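Local coordinates for uncharacterized protein (Enterococcus faecalis, PDB 2QRU), which is of unknown function but adopts the alpha/beta hydrolase fold and may act as a hydrolase, at residues Asp45-Leu50 / Lys253-Pro258; Thr80-Phe85 / Gln118-Thr123; Lys242-Leu247 / Ile261-Gln266. All coordinates share one frame; numbering follows the deposited sequence. Where two conformers were deposited one is given.

Contact 1: residues Asp45-Leu50 / Lys253-Pro258. With EDO (1,2-ethanediol), chain C; EDO (1,2-ethanediol), chain E; EDO (1,2-ethanediol), chain G.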
loop_
_atom_site.group_PDB
_atom_site.type_symbol
_atom_site.label_atom_id
_atom_site.label_comp_id
_atom_site.label_asym_id
_atom_site.label_seq_id
_atom_site.Cartn_x
_atom_site.Cartn_y
_atom_site.Cartn_z
ATOM N N ASP A 45 7.070 6.032 5.926
ATOM C CA ASP A 45 7.833 4.770 5.897
ATOM C C ASP A 45 8.541 4.566 4.559
ATOM O O ASP A 45 9.273 3.596 4.390
ATOM C CB ASP A 45 7.005 3.524 6.285
ATOM C CG ASP A 45 6.029 3.078 5.193
ATOM O OD1 ASP A 45 6.136 3.534 4.030
ATOM O OD2 ASP A 45 5.177 2.214 5.494
ATOM N N LEU A 46 8.308 5.476 3.614
ATOM C CA LEU A 46 8.834 5.311 2.251
ATOM C C LEU A 46 10.365 5.305 2.303
ATOM O O LEU A 46 10.985 6.297 2.731
ATOM C CB LEU A 46 8.337 6.434 1.361
ATOM C CG LEU A 46 8.948 6.525 -0.050
ATOM C CD1 LEU A 46 8.699 5.253 -0.890
ATOM C CD2 LEU A 46 8.411 7.756 -0.755
ATOM N N PRO A 47 10.995 4.169 1.932
ATOM C CA PRO A 47 12.463 4.156 1.939
ATOM C C PRO A 47 13.094 5.141 0.947
ATOM O O PRO A 47 12.588 5.304 -0.185
ATOM C CB PRO A 47 12.811 2.729 1.518
ATOM C CG PRO A 47 11.609 1.921 1.937
ATOM C CD PRO A 47 10.443 2.840 1.592
ATOM N N GLU A 48 14.191 5.765 1.399
ATOM C CA GLU A 48 14.949 6.701 0.584
ATOM C C GLU A 48 15.248 6.074 -0.793
ATOM O O GLU A 48 15.122 6.736 -1.844
ATOM C CB GLU A 48 16.255 7.081 1.304
ATOM C CG GLU A 48 17.236 7.879 0.449
ATOM C CD GLU A 48 16.712 9.251 0.029
ATOM O OE1 GLU A 48 15.842 9.808 0.733
ATOM O OE2 GLU A 48 17.205 9.785 -1.002
ATOM N N GLU A 49 15.633 4.801 -0.791
ATOM C CA GLU A 49 16.082 4.137 -2.016
ATOM C C GLU A 49 14.934 3.955 -3.000
ATOM O O GLU A 49 15.137 4.046 -4.240
ATOM C CB GLU A 49 16.719 2.780 -1.727
ATOM C CG GLU A 49 18.020 2.829 -0.979
ATOM C CD GLU A 49 17.851 2.998 0.521
ATOM O OE1 GLU A 49 16.710 3.127 1.022
ATOM O OE2 GLU A 49 18.890 3.041 1.201
ATOM N N LEU A 50 13.739 3.678 -2.464
ATOM C CA LEU A 50 12.576 3.498 -3.330
ATOM C C LEU A 50 12.124 4.854 -3.867
ATOM O O LEU A 50 11.809 5.006 -5.061
ATOM C CB LEU A 50 11.446 2.779 -2.585
ATOM C CG LEU A 50 10.161 2.515 -3.375
ATOM C CD1 LEU A 50 10.440 1.731 -4.694
ATOM C CD2 LEU A 50 9.197 1.768 -2.453
ATOM N N LYS A 253 12.084 -2.718 4.637
ATOM C CA LYS A 253 12.835 -2.294 5.840
ATOM C C LYS A 253 14.333 -2.553 5.710
ATOM O O LYS A 253 15.151 -1.965 6.460
ATOM C CB LYS A 253 12.313 -3.014 7.070
ATOM C CG LYS A 253 10.927 -2.596 7.492
ATOM C CD LYS A 253 10.591 -3.187 8.838
ATOM C CE LYS A 253 10.596 -4.717 8.792
ATOM N NZ LYS A 253 10.139 -5.290 10.083
ATOM N N GLN A 254 14.694 -3.429 4.767
ATOM C CA GLN A 254 16.104 -3.852 4.589
ATOM C C GLN A 254 16.632 -3.579 3.192
ATOM O O GLN A 254 17.052 -4.505 2.483
ATOM C CB GLN A 254 16.307 -5.353 4.833
ATOM C CG GLN A 254 15.749 -5.950 6.067
ATOM C CD GLN A 254 15.684 -7.473 5.939
ATOM O OE1 GLN A 254 14.618 -8.074 6.090
ATOM N NE2 GLN A 254 16.821 -8.093 5.625
ATOM N N THR A 255 16.652 -2.308 2.812
ATOM C CA THR A 255 17.023 -1.921 1.446
ATOM C C THR A 255 18.493 -2.180 1.108
ATOM O O THR A 255 18.887 -2.123 -0.057
ATOM C CB THR A 255 16.719 -0.439 1.182
ATOM O OG1 THR A 255 17.462 0.364 2.116
ATOM C CG2 THR A 255 15.234 -0.180 1.292
ATOM N N LYS A 256 19.296 -2.445 2.134
ATOM C CA LYS A 256 20.717 -2.706 1.962
ATOM C C LYS A 256 21.041 -4.193 1.804
ATOM O O LYS A 256 22.215 -4.555 1.592
ATOM C CB LYS A 256 21.511 -2.107 3.140
ATOM C CG LYS A 256 22.208 -0.791 2.842
ATOM C CD LYS A 256 21.325 0.238 2.169
ATOM C CE LYS A 256 22.197 1.308 1.496
ATOM N NZ LYS A 256 21.444 2.023 0.406
ATOM N N ASP A 257 20.029 -5.048 1.953
ATOM C CA ASP A 257 20.204 -6.479 1.738
ATOM C C ASP A 257 20.470 -6.755 0.257
ATOM O O ASP A 257 19.805 -6.174 -0.603
ATOM C CB ASP A 257 18.994 -7.282 2.241
ATOM C CG ASP A 257 19.233 -8.787 2.162
ATOM O OD1 ASP A 257 19.810 -9.349 3.135
ATOM O OD2 ASP A 257 18.932 -9.374 1.100
ATOM N N PRO A 258 21.447 -7.617 -0.057
ATOM C CA PRO A 258 21.834 -7.859 -1.462
ATOM C C PRO A 258 20.658 -8.280 -2.346
ATOM O O PRO A 258 20.619 -7.894 -3.506
ATOM C CB PRO A 258 22.888 -8.978 -1.363
ATOM C CG PRO A 258 23.423 -8.849 -0.019
ATOM C CD PRO A 258 22.313 -8.373 0.874
HETATM C C1 EDO C . 20.645 -13.018 2.916
HETATM O O1 EDO C . 20.095 -12.171 3.941
HETATM C C2 EDO C . 20.506 -12.364 1.542
HETATM O O2 EDO C . 19.119 -12.320 1.171
HETATM C C1 EDO E . 19.715 6.220 -3.612
HETATM O O1 EDO E . 19.516 4.805 -3.696
HETATM C C2 EDO E . 19.350 6.731 -2.223
HETATM O O2 EDO E . 19.324 8.172 -2.242
HETATM C C1 EDO G . 5.884 0.687 8.436
HETATM O O1 EDO G . 5.760 -0.297 7.389
HETATM C C2 EDO G . 4.481 1.287 8.628
HETATM O O2 EDO G . 4.249 2.544 7.980
#

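Contact 2: residues Thr80-Phe85 / Gln118-Thr123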
loop_
_atom_site.group_PDB
_atom_site.type_symbol
_atom_site.label_atom_id
_atom_site.label_comp_id
_atom_site.label_asym_id
_atom_site.label_seq_id
_atom_site.Cartn_x
_atom_site.Cartn_y
_atom_site.Cartn_z
ATOM N N THR A 80 -12.882 6.862 1.137
ATOM C CA THR A 80 -12.081 8.069 1.423
ATOM C C THR A 80 -10.809 8.122 0.560
ATOM O O THR A 80 -10.397 9.188 0.124
ATOM C CB THR A 80 -11.783 8.184 2.917
ATOM O OG1 THR A 80 -13.030 8.320 3.621
ATOM C CG2 THR A 80 -10.925 9.424 3.208
ATOM N N LEU A 81 -10.216 6.957 0.280
ATOM C CA LEU A 81 -9.008 6.915 -0.551
ATOM C C LEU A 81 -9.343 7.402 -1.976
ATOM O O LEU A 81 -8.598 8.189 -2.565
ATOM C CB LEU A 81 -8.397 5.513 -0.534
ATOM C CG LEU A 81 -7.147 5.324 -1.401
ATOM C CD1 LEU A 81 -6.044 6.329 -1.072
ATOM C CD2 LEU A 81 -6.646 3.852 -1.313
ATOM N N THR A 82 -10.502 6.985 -2.497
ATOM C CA THR A 82 -10.936 7.438 -3.818
ATOM C C THR A 82 -11.136 8.957 -3.790
ATOM O O THR A 82 -10.574 9.671 -4.625
ATOM C CB THR A 82 -12.232 6.757 -4.237
ATOM O OG1 THR A 82 -12.046 5.334 -4.232
ATOM C CG2 THR A 82 -12.628 7.196 -5.639
ATOM N N GLU A 83 -11.847 9.436 -2.777
ATOM C CA GLU A 83 -12.035 10.886 -2.580
ATOM C C GLU A 83 -10.691 11.611 -2.579
ATOM O O GLU A 83 -10.521 12.664 -3.243
ATOM C CB GLU A 83 -12.751 11.187 -1.256
ATOM C CG GLU A 83 -12.945 12.709 -1.053
ATOM C CD GLU A 83 -13.492 13.118 0.323
ATOM O OE1 GLU A 83 -13.210 12.403 1.321
ATOM O OE2 GLU A 83 -14.176 14.184 0.390
ATOM N N THR A 84 -9.765 11.081 -1.786
ATOM C CA THR A 84 -8.443 11.681 -1.598
ATOM C C THR A 84 -7.682 11.723 -2.917
ATOM O O THR A 84 -7.055 12.751 -3.260
ATOM C CB THR A 84 -7.630 10.922 -0.533
ATOM O OG1 THR A 84 -8.385 10.891 0.695
ATOM C CG2 THR A 84 -6.304 11.633 -0.277
ATOM N N PHE A 85 -7.761 10.626 -3.672
ATOM C CA PHE A 85 -7.084 10.616 -4.964
ATOM C C PHE A 85 -7.657 11.674 -5.892
ATOM O O PHE A 85 -6.913 12.381 -6.575
ATOM C CB PHE A 85 -7.127 9.255 -5.665
ATOM C CG PHE A 85 -6.317 9.253 -6.920
ATOM C CD1 PHE A 85 -4.958 8.920 -6.875
ATOM C CD2 PHE A 85 -6.873 9.692 -8.129
ATOM C CE1 PHE A 85 -4.173 8.979 -8.041
ATOM C CE2 PHE A 85 -6.071 9.749 -9.303
ATOM C CZ PHE A 85 -4.754 9.398 -9.248
ATOM N N GLN A 118 -10.760 3.331 -12.566
ATOM C CA GLN A 118 -11.279 2.958 -13.889
ATOM C C GLN A 118 -12.663 3.529 -14.142
ATOM O O GLN A 118 -12.973 3.929 -15.266
ATOM C CB GLN A 118 -11.303 1.431 -14.072
ATOM C CG GLN A 118 -9.926 0.836 -14.270
ATOM C CD GLN A 118 -9.914 -0.692 -14.239
ATOM O OE1 GLN A 118 -10.447 -1.306 -13.329
ATOM N NE2 GLN A 118 -9.261 -1.294 -15.204
ATOM N N THR A 119 -13.505 3.591 -13.109
ATOM C CA THR A 119 -14.870 4.071 -13.265
ATOM C C THR A 119 -14.954 5.591 -13.434
ATOM O O THR A 119 -15.944 6.126 -13.945
ATOM C CB THR A 119 -15.793 3.668 -12.080
ATOM O OG1 THR A 119 -15.537 4.518 -10.954
ATOM C CG2 THR A 119 -15.599 2.206 -11.696
ATOM N N LEU A 120 -13.914 6.271 -12.987
ATOM C CA LEU A 120 -13.818 7.715 -13.045
ATOM C C LEU A 120 -12.942 8.180 -14.214
ATOM O O LEU A 120 -12.539 9.340 -14.254
ATOM C CB LEU A 120 -13.234 8.226 -11.731
ATOM C CG LEU A 120 -14.024 7.962 -10.448
ATOM C CD1 LEU A 120 -13.122 8.233 -9.248
ATOM C CD2 LEU A 120 -15.313 8.805 -10.392
ATOM N N ASN A 121 -12.629 7.268 -15.140
ATOM C CA ASN A 121 -11.720 7.554 -16.267
ATOM C C ASN A 121 -10.326 8.042 -15.875
ATOM O O ASN A 121 -9.790 8.971 -16.491
ATOM C CB ASN A 121 -12.362 8.562 -17.233
ATOM C CG ASN A 121 -13.399 7.931 -18.108
ATOM O OD1 ASN A 121 -13.111 6.981 -18.842
ATOM N ND2 ASN A 121 -14.620 8.451 -18.048
ATOM N N LEU A 122 -9.733 7.409 -14.862
ATOM C CA LEU A 122 -8.447 7.836 -14.311
ATOM C C LEU A 122 -7.463 6.664 -14.140
ATOM O O LEU A 122 -6.826 6.504 -13.083
ATOM C CB LEU A 122 -8.648 8.519 -12.969
ATOM C CG LEU A 122 -9.208 9.939 -13.062
ATOM C CD1 LEU A 122 -9.634 10.401 -11.681
ATOM C CD2 LEU A 122 -8.123 10.851 -13.632
ATOM N N THR A 123 -7.303 5.892 -15.192
ATOM C CA THR A 123 -6.499 4.677 -15.133
ATOM C C THR A 123 -4.995 4.981 -14.900
ATOM O O THR A 123 -4.411 5.801 -15.609
ATOM C CB THR A 123 -6.658 3.873 -16.424
ATOM O OG1 THR A 123 -8.058 3.701 -16.715
ATOM C CG2 THR A 123 -5.975 2.529 -16.283
#

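Contact 3: residues Lys242-Leu247 / Ile261-Gln266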
loop_
_atom_site.group_PDB
_atom_site.type_symbol
_atom_site.label_atom_id
_atom_site.label_comp_id
_atom_site.label_asym_id
_atom_site.label_seq_id
_atom_site.Cartn_x
_atom_site.Cartn_y
_atom_site.Cartn_z
ATOM N N LYS A 242 8.581 -10.839 -9.551
ATOM C CA LYS A 242 9.944 -11.152 -9.140
ATOM C C LYS A 242 9.925 -11.617 -7.702
ATOM O O LYS A 242 9.570 -10.861 -6.810
ATOM C CB LYS A 242 10.884 -9.930 -9.296
ATOM C CG LYS A 242 11.041 -9.402 -10.734
ATOM C CD LYS A 242 11.630 -10.476 -11.592
ATOM C CE LYS A 242 12.091 -9.927 -12.920
ATOM N NZ LYS A 242 13.085 -10.876 -13.499
ATOM N N ALA A 243 10.264 -12.876 -7.469
ATOM C CA ALA A 243 10.347 -13.371 -6.099
ATOM C C ALA A 243 11.643 -12.900 -5.452
ATOM O O ALA A 243 12.666 -12.718 -6.133
ATOM C CB ALA A 243 10.301 -14.883 -6.076
ATOM N N VAL A 244 11.617 -12.726 -4.138
ATOM C CA VAL A 244 12.857 -12.788 -3.365
ATOM C C VAL A 244 12.702 -13.973 -2.427
ATOM O O VAL A 244 11.577 -14.433 -2.171
ATOM C CB VAL A 244 13.182 -11.476 -2.619
ATOM C CG1 VAL A 244 13.251 -10.289 -3.593
ATOM C CG2 VAL A 244 12.181 -11.201 -1.538
ATOM N N TYR A 245 13.828 -14.484 -1.930
ATOM C CA TYR A 245 13.801 -15.723 -1.197
ATOM C C TYR A 245 14.322 -15.497 0.226
ATOM O O TYR A 245 15.185 -14.648 0.459
ATOM C CB TYR A 245 14.568 -16.832 -1.984
ATOM C CG TYR A 245 13.828 -17.213 -3.271
ATOM C CD1 TYR A 245 12.714 -18.052 -3.231
ATOM C CD2 TYR A 245 14.202 -16.694 -4.506
ATOM C CE1 TYR A 245 11.994 -18.383 -4.398
ATOM C CE2 TYR A 245 13.498 -17.028 -5.676
ATOM C CZ TYR A 245 12.395 -17.867 -5.607
ATOM O OH TYR A 245 11.677 -18.187 -6.756
ATOM N N TYR A 246 13.730 -16.205 1.177
ATOM C CA TYR A 246 14.305 -16.305 2.521
ATOM C C TYR A 246 14.261 -15.020 3.366
ATOM O O TYR A 246 14.902 -14.951 4.412
ATOM C CB TYR A 246 15.724 -16.930 2.443
ATOM C CG TYR A 246 15.668 -18.372 1.960
ATOM C CD1 TYR A 246 14.924 -19.327 2.672
ATOM C CD2 TYR A 246 16.313 -18.776 0.785
ATOM C CE1 TYR A 246 14.837 -20.663 2.248
ATOM C CE2 TYR A 246 16.231 -20.112 0.336
ATOM C CZ TYR A 246 15.486 -21.047 1.078
ATOM O OH TYR A 246 15.386 -22.368 0.681
ATOM N N LEU A 247 13.483 -14.020 2.935
ATOM C CA LEU A 247 13.334 -12.774 3.685
ATOM C C LEU A 247 11.984 -12.666 4.358
ATOM O O LEU A 247 11.005 -13.268 3.892
ATOM C CB LEU A 247 13.508 -11.549 2.780
ATOM C CG LEU A 247 14.892 -11.309 2.210
ATOM C CD1 LEU A 247 14.919 -10.060 1.365
ATOM C CD2 LEU A 247 15.945 -11.240 3.342
ATOM N N ILE A 261 18.690 -5.175 -3.044
ATOM C CA ILE A 261 19.445 -4.358 -4.006
ATOM C C ILE A 261 19.233 -4.885 -5.419
ATOM O O ILE A 261 18.954 -4.101 -6.338
ATOM C CB ILE A 261 20.936 -4.237 -3.641
ATOM C CG1 ILE A 261 21.061 -3.344 -2.414
ATOM C CG2 ILE A 261 21.719 -3.603 -4.824
ATOM C CD1 ILE A 261 22.432 -3.377 -1.762
ATOM N N THR A 262 19.317 -6.203 -5.593
ATOM C CA THR A 262 19.065 -6.806 -6.905
ATOM C C THR A 262 17.632 -6.563 -7.412
ATOM O O THR A 262 17.411 -6.194 -8.567
ATOM C CB THR A 262 19.381 -8.305 -6.908
ATOM O OG1 THR A 262 20.778 -8.479 -6.653
ATOM C CG2 THR A 262 19.081 -8.911 -8.287
ATOM N N LEU A 263 16.672 -6.752 -6.528
ATOM C CA LEU A 263 15.292 -6.481 -6.860
ATOM C C LEU A 263 15.113 -5.008 -7.291
ATOM O O LEU A 263 14.407 -4.733 -8.277
ATOM C CB LEU A 263 14.431 -6.810 -5.653
ATOM C CG LEU A 263 12.956 -6.517 -5.844
ATOM C CD1 LEU A 263 12.321 -7.502 -6.859
ATOM C CD2 LEU A 263 12.392 -6.634 -4.476
ATOM N N PHE A 264 15.763 -4.068 -6.595
ATOM C CA PHE A 264 15.632 -2.654 -7.012
ATOM C C PHE A 264 16.214 -2.399 -8.412
ATOM O O PHE A 264 15.649 -1.597 -9.193
ATOM C CB PHE A 264 16.268 -1.730 -5.990
ATOM C CG PHE A 264 15.346 -1.366 -4.871
ATOM C CD1 PHE A 264 14.429 -2.291 -4.356
ATOM C CD2 PHE A 264 15.356 -0.091 -4.357
ATOM C CE1 PHE A 264 13.581 -1.944 -3.311
ATOM C CE2 PHE A 264 14.483 0.261 -3.308
ATOM C CZ PHE A 264 13.632 -0.680 -2.781
ATOM N N GLU A 265 17.273 -3.112 -8.763
ATOM C CA GLU A 265 17.828 -3.023 -10.130
ATOM C C GLU A 265 16.776 -3.497 -11.145
ATOM O O GLU A 265 16.613 -2.885 -12.199
ATOM C CB GLU A 265 19.106 -3.851 -10.281
ATOM C CG GLU A 265 20.225 -3.353 -9.419
ATOM C CD GLU A 265 21.429 -4.282 -9.428
ATOM O OE1 GLU A 265 21.347 -5.395 -10.016
ATOM O OE2 GLU A 265 22.456 -3.886 -8.823
ATOM N N GLN A 266 16.085 -4.586 -10.814
ATOM C CA GLN A 266 15.004 -5.139 -11.663
ATOM C C GLN A 266 13.863 -4.148 -11.829
ATOM O O GLN A 266 13.383 -3.910 -12.958
ATOM C CB GLN A 266 14.496 -6.477 -11.126
ATOM C CG GLN A 266 15.528 -7.602 -11.306
ATOM C CD GLN A 266 15.236 -8.834 -10.454
ATOM O OE1 GLN A 266 14.410 -8.815 -9.541
ATOM N NE2 GLN A 266 15.972 -9.906 -10.725
HETATM O O HOH W 1 14.614 -10.382 -7.129
#

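Contact 1: residues Asp45-Leu50 / Lys253-Pro258
Glu49, in the first turn of helix 48-55, and Pro47, just before it, meet Thr255 and Lys256 of the loop ahead of helix 258-272. The close-packed part centres on Thr255, which faces the other segment with both its branches. Its CG2 lies 3.8 Å from Pro47 CB, a plain apolar touch, while its OG1 lies over one face of the Glu49 carboxylate, 3.1 Å from Glu49 OE1 and 3.2 Å from Glu49 OE2. Those nearly equal separations put the hydroxyl astride the carboxylate instead of at one oxygen. Glu49 reaches this place because its chain folds at chi2 (81°), swinging the carboxylate across Thr255.

Toward solvent the contact thins to one ionic link. Lys256 comes in at about a right angle to Glu49, and its NZ donates to Glu49 OE2 at 2.9 Å, completing a salt bridge. The ammonium uses the anti side of that oxygen, 16° out of the carboxylate plane, and would probably favour the ionised acid. Ethanediol molecules, probably from the crystallisation liquor, occupy the outskirts: one is hydrogen-bonded to Glu48 OE2 and another to both carboxylate oxygens of Asp257.

The loop is shaped by a type I turn from Gln254 to Asp257, closed by Asp257 N to Gln254 O at 3.1 Å. Asp257 OD2 caps helix 258-272 at Ser259 N; Pro47 occupies the N-cap position of helix 48-55 with no side-chain acceptor to offer. In this alpha/beta hydrolase fold the contact is surface packing, joining the start of helix 48-55 to the loop between strand 240-244 and helix 258-272. Deeper in, Leu50 packs on Phe264 and Leu267 of helix 258-272, Glu49 also touches Phe264, and Pro47 rests on Leu252 and on Arg103 at the end of strand 98-103.

Contact 2: residues Thr80-Phe85 / Gln118-Thr123
Thr82 and Phe85, three residues apart on helix 74-93, touch Leu120 and Leu122 respectively, in two separate apolar contacts. Thr82 presents its methyl: CG2 stands anti to the backbone N and reaches 3.8 Å from Leu120 CD1. Phe85 meets its partner with the ring edge, Leu122 CD1 lying near the ring plane at 4.3 Å from Phe85 CE2, a looser approach. The ring also meets Phe98 with planes at about 45°, and touches Leu117 of helix 105-119.

Nearest CA pairs across the segments are still 9.7 Å (Thr82 to Leu120) and 9.8 Å (Phe85 to Leu122) apart, so side chains alone bridge the gap. Leu120 and Leu122 flank Asn121, which, with positive phi (57°), is the C-prime residue of a Schellman motif: Leu122 N turns back to Leu117 O, and Asn121 N bonds weakly to Gln118 O. The motif ends helix 105-119, the helix that follows the central strand 98-103 of this alpha/beta hydrolase fold.

Hydrogen bonds do not cross the contact. Within helix 74-93, Thr84 OG1 donates to Thr80 O at 2.7 Å from above the carbonyl plane, 42° out of it; the same oxygen also accepts Thr84 N.

Contact 3: residues Lys242-Leu247 / Ile261-Gln266
Lys242 and Val244 of the edge strand rest against Leu263 and Gln266, one turn apart on helix 258-272. The apolar share belongs to Leu263, which divides its two methyls between the strand residues: CD1 approaches Lys242 CB at 3.7 Å, and CD2 approaches Val244 CG1 at 3.9 Å, with the Val244 and Leu263 side chains crossing at about a right angle. Leu263 CG is anti to the backbone N (chi1 178°), a setting that carries the fork out toward the strand.

A second kind of contact is aliphatic against amide. Lys242 bends at chi2 (-61°), and its methylenes pass over one face of the Gln266 amide, Lys242 CG 3.6 Å from Gln266 OE1 and Lys242 CE 4.1 Å from Gln266 CD. This is packing, with no direct hydrogen bond between the segments.

The polar link is made through water instead. One water donates to Gln266 OE1 at 2.9 Å and to Ala243 O at 3.2 Å, so the amide oxygen is tied indirectly to the strand backbone while Lys242 covers one face of the amide.

Segment axes confirm the layout: strand 242-244 and helix 261-266 approach to 9.8 Å and run antiparallel, at 171°. Strand 240-244 is the outermost strand at this end of the sheet, and on its inner side the backbones of Lys242 and Val244 bond to Ser215 and Ala217 of strand 213-218. Leu263 also packs on Phe214 and Thr216 of that strand and touches Phe251 of the intervening loop, laying helix 258-272 over the last two strands.

From the N terminus, residues 45-50 come first and meet 253-258 late in the chain, so contact 1 closes the longest loop, 202 residues between its segments. Contact 2 opens and closes within that loop, with 32 residues between its segments, tying helix 74-93 to the end of helix 105-119. Contact 3 closes the shortest loop, 13 residues, joining strand 240-244 to helix 258-272. It begins before contact 1 closes and ends after it, so the two cross; they also touch, Thr255 O lying 3.4 Å from Ile261 CG1. Together they fix helix 258-272 to the edge strand and to helix 48-55. Contact 2 lies on the opposite side of the chain's centre, its centre about 28 Å from that of contact 1.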